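Local coordinates for tRNA modification GTPase mnmE (PDB 3GEE), which is a homodimeric GTPase that probably works with MnmG to add a carboxymethylaminomethyl group to the wobble uridine of certain tRNAs, at residues C275-F283 and K389-K397. Sequence-based numbering, arbitrary orientation.
Sequences CFIHDKTMF and KQHMGDLVK
D279 and G393 bring the backbones of a beta hairpin, with a type I' turn at H278-T281, and the helical segment 389-397 to 6.6 Å between CA atoms. Having no side chain, G393 lets the H278 imidazole come close, its CD2 4.2 Å from the glycine CA at the ring edge. With CG anti to the backbone N (chi1 164°), the H278 ring lies across K389, whose CB packs over one face, 4.0 Å from the centroid, in a CH-pi contact; D279 CG lies over the other, both toward the rim. The extended lysine chain carries CE to the F276 ring. M392 serves two phenylalanines: its CE meets the edge of F276 at CZ, 3.6 Å away, while its SD stands above the F283 face, 5.2 Å from the centroid, a distant Met-aromatic contact. This packing sets the C-terminal helical part of the Ras-like G domain, from helix 385-392 on, against the antiparallel edge of its sheet, where V234 and L317 extend the apolar layer. Beta-branched T281 and V396 touch methyl to methyl, CG2 to CG1 at 3.7 Å, while T281 OG1 hydrogen-bonds D279 O. D279 OD1 and K397 NZ stay 4.3 Å apart, beyond a salt bridge.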
loop_
_atom_site.group_PDB
_atom_site.type_symbol
_atom_site.label_atom_id
_atom_site.label_comp_id
_atom_site.label_asym_id
_atom_site.label_seq_id
_atom_site.Cartn_x
_atom_site.Cartn_y
_atom_site.Cartn_z
ATOM N N CYS A 275 12.904 -3.575 -17.112
ATOM C CA CYS A 275 12.069 -3.201 -18.257
ATOM C C CYS A 275 11.569 -1.757 -18.246
ATOM O O CYS A 275 11.411 -1.146 -17.188
ATOM C CB CYS A 275 10.895 -4.174 -18.434
ATOM S SG CYS A 275 10.161 -4.791 -16.922
ATOM N N PHE A 276 11.327 -1.233 -19.446
ATOM C CA PHE A 276 10.845 0.130 -19.643
ATOM C C PHE A 276 9.722 0.159 -20.682
ATOM O O PHE A 276 9.534 -0.802 -21.431
ATOM C CB PHE A 276 12.002 1.050 -20.062
ATOM C CG PHE A 276 12.358 0.965 -21.525
ATOM C CD1 PHE A 276 12.981 -0.165 -22.046
ATOM C CD2 PHE A 276 12.080 2.030 -22.379
ATOM C CE1 PHE A 276 13.308 -0.238 -23.395
ATOM C CE2 PHE A 276 12.406 1.966 -23.730
ATOM C CZ PHE A 276 13.019 0.831 -24.239
ATOM N N ILE A 277 8.989 1.267 -20.727
ATOM C CA ILE A 277 7.847 1.404 -21.630
ATOM C C ILE A 277 8.118 2.431 -22.730
ATOM O O ILE A 277 8.753 3.456 -22.493
ATOM C CB ILE A 277 6.542 1.763 -20.856
ATOM C CG1 ILE A 277 6.343 0.811 -19.670
ATOM C CG2 ILE A 277 5.321 1.707 -21.775
ATOM C CD1 ILE A 277 5.318 1.272 -18.651
ATOM N N HIS A 278 7.636 2.131 -23.933
ATOM C CA HIS A 278 7.710 3.035 -25.076
ATOM C C HIS A 278 6.600 2.669 -26.058
ATOM O O HIS A 278 6.419 1.493 -26.381
ATOM C CB HIS A 278 9.090 2.947 -25.747
ATOM C CG HIS A 278 9.144 3.536 -27.125
ATOM N ND1 HIS A 278 9.350 4.880 -27.353
ATOM C CD2 HIS A 278 9.031 2.960 -28.346
ATOM C CE1 HIS A 278 9.357 5.107 -28.656
ATOM N NE2 HIS A 278 9.163 3.959 -29.280
ATOM N N ASP A 279 5.867 3.680 -26.530
ATOM C CA ASP A 279 4.727 3.488 -27.441
ATOM C C ASP A 279 3.713 2.460 -26.924
ATOM O O ASP A 279 3.293 1.561 -27.665
ATOM C CB ASP A 279 5.199 3.117 -28.860
ATOM C CG ASP A 279 5.522 4.334 -29.720
ATOM O OD1 ASP A 279 6.006 4.138 -30.857
ATOM O OD2 ASP A 279 5.292 5.480 -29.273
ATOM N N LYS A 280 3.340 2.600 -25.648
ATOM C CA LYS A 280 2.375 1.714 -24.969
ATOM C C LYS A 280 2.783 0.234 -24.964
ATOM O O LYS A 280 1.931 -0.655 -24.856
ATOM C CB LYS A 280 0.961 1.890 -25.547
ATOM C CG LYS A 280 0.356 3.265 -25.318
ATOM C CD LYS A 280 -1.031 3.362 -25.921
ATOM C CE LYS A 280 -1.652 4.715 -25.631
ATOM N NZ LYS A 280 -3.086 4.768 -26.022
ATOM N N THR A 281 4.088 -0.017 -25.070
ATOM C CA THR A 281 4.632 -1.372 -25.126
ATOM C C THR A 281 5.787 -1.522 -24.141
ATOM O O THR A 281 6.602 -0.612 -23.983
ATOM C CB THR A 281 5.121 -1.734 -26.547
ATOM O OG1 THR A 281 4.171 -1.286 -27.519
ATOM C CG2 THR A 281 5.298 -3.234 -26.689
ATOM N N MET A 282 5.849 -2.677 -23.487
ATOM C CA MET A 282 6.880 -2.958 -22.496
ATOM C C MET A 282 8.023 -3.789 -23.089
ATOM O O MET A 282 7.793 -4.710 -23.875
ATOM C CB MET A 282 6.256 -3.678 -21.303
ATOM C CG MET A 282 7.113 -3.713 -20.055
ATOM S SD MET A 282 6.265 -4.579 -18.721
ATOM C CE MET A 282 6.254 -6.263 -19.342
ATOM N N PHE A 283 9.252 -3.454 -22.706
ATOM C CA PHE A 283 10.432 -4.160 -23.186
ATOM C C PHE A 283 11.224 -4.755 -22.029
ATOM O O PHE A 283 11.791 -4.019 -21.224
ATOM C CB PHE A 283 11.331 -3.225 -24.007
ATOM C CG PHE A 283 10.704 -2.737 -25.282
ATOM C CD1 PHE A 283 10.029 -1.522 -25.319
ATOM C CD2 PHE A 283 10.793 -3.488 -26.447
ATOM C CE1 PHE A 283 9.442 -1.066 -26.498
ATOM C CE2 PHE A 283 10.212 -3.042 -27.630
ATOM C CZ PHE A 283 9.535 -1.831 -27.656
ATOM N N LYS A 389 14.930 3.847 -30.129
ATOM C CA LYS A 389 13.625 3.538 -29.550
ATOM C C LYS A 389 12.552 3.344 -30.621
ATOM O O LYS A 389 11.744 2.416 -30.528
ATOM C CB LYS A 389 13.201 4.602 -28.532
ATOM C CG LYS A 389 13.819 4.423 -27.150
ATOM C CD LYS A 389 13.345 5.501 -26.184
ATOM C CE LYS A 389 13.927 5.297 -24.792
ATOM N NZ LYS A 389 13.398 6.283 -23.804
ATOM N N GLN A 390 12.564 4.202 -31.641
ATOM C CA GLN A 390 11.582 4.130 -32.725
ATOM C C GLN A 390 11.715 2.837 -33.525
ATOM O O GLN A 390 10.715 2.266 -33.961
ATOM C CB GLN A 390 11.692 5.340 -33.654
ATOM C CG GLN A 390 10.380 5.687 -34.355
ATOM C CD GLN A 390 10.560 6.645 -35.519
ATOM O OE1 GLN A 390 11.234 6.331 -36.501
ATOM N NE2 GLN A 390 9.944 7.817 -35.421
ATOM N N HIS A 391 12.955 2.385 -33.705
ATOM C CA HIS A 391 13.240 1.114 -34.368
ATOM C C HIS A 391 12.795 -0.074 -33.529
ATOM O O HIS A 391 12.480 -1.135 -34.066
ATOM C CB HIS A 391 14.729 0.992 -34.678
ATOM C CG HIS A 391 15.114 1.534 -36.019
ATOM N ND1 HIS A 391 15.480 0.724 -37.071
ATOM C CD2 HIS A 391 15.198 2.807 -36.477
ATOM C CE1 HIS A 391 15.769 1.472 -38.120
ATOM N NE2 HIS A 391 15.608 2.740 -37.786
ATOM N N MET A 392 12.780 0.107 -32.212
ATOM C CA MET A 392 12.322 -0.939 -31.305
ATOM C C MET A 392 10.802 -1.068 -31.347
ATOM O O MET A 392 10.271 -2.179 -31.386
ATOM C CB MET A 392 12.816 -0.680 -29.883
ATOM C CG MET A 392 14.327 -0.734 -29.756
ATOM S SD MET A 392 14.907 -0.808 -28.058
ATOM C CE MET A 392 14.563 0.843 -27.478
ATOM N N GLY A 393 10.114 0.073 -31.369
ATOM C CA GLY A 393 8.655 0.107 -31.469
ATOM C C GLY A 393 8.118 -0.440 -32.783
ATOM O O GLY A 393 6.910 -0.642 -32.930
ATOM N N ASP A 394 9.022 -0.673 -33.734
ATOM C CA ASP A 394 8.673 -1.243 -35.034
ATOM C C ASP A 394 8.225 -2.699 -34.935
ATOM O O ASP A 394 7.409 -3.149 -35.740
ATOM C CB ASP A 394 9.858 -1.149 -36.006
ATOM C CG ASP A 394 10.130 0.271 -36.482
ATOM O OD1 ASP A 394 9.297 1.171 -36.227
ATOM O OD2 ASP A 394 11.184 0.482 -37.123
ATOM N N LEU A 395 8.768 -3.426 -33.958
ATOM C CA LEU A 395 8.509 -4.861 -33.806
ATOM C C LEU A 395 7.020 -5.194 -33.671
ATOM O O LEU A 395 6.517 -6.081 -34.366
ATOM C CB LEU A 395 9.307 -5.434 -32.626
ATOM C CG LEU A 395 9.411 -6.961 -32.525
ATOM C CD1 LEU A 395 10.776 -7.367 -32.028
ATOM C CD2 LEU A 395 8.324 -7.560 -31.636
ATOM N N VAL A 396 6.326 -4.485 -32.781
ATOM C CA VAL A 396 4.893 -4.714 -32.563
ATOM C C VAL A 396 4.041 -4.278 -33.753
ATOM O O VAL A 396 3.038 -4.920 -34.077
ATOM C CB VAL A 396 4.362 -4.053 -31.259
ATOM C CG1 VAL A 396 4.942 -4.749 -30.048
ATOM C CG2 VAL A 396 4.651 -2.544 -31.221
ATOM N N LYS A 397 4.461 -3.192 -34.400
ATOM C CA LYS A 397 3.736 -2.609 -35.523
ATOM C C LYS A 397 3.660 -3.594 -36.686
ATOM O O LYS A 397 2.606 -3.744 -37.308
ATOM C CB LYS A 397 4.410 -1.303 -35.961
ATOM C CG LYS A 397 3.449 -0.146 -36.260
ATOM C CD LYS A 397 2.718 0.382 -35.005
ATOM C CE LYS A 397 3.673 0.808 -33.877
ATOM N NZ LYS A 397 4.655 1.859 -34.281
#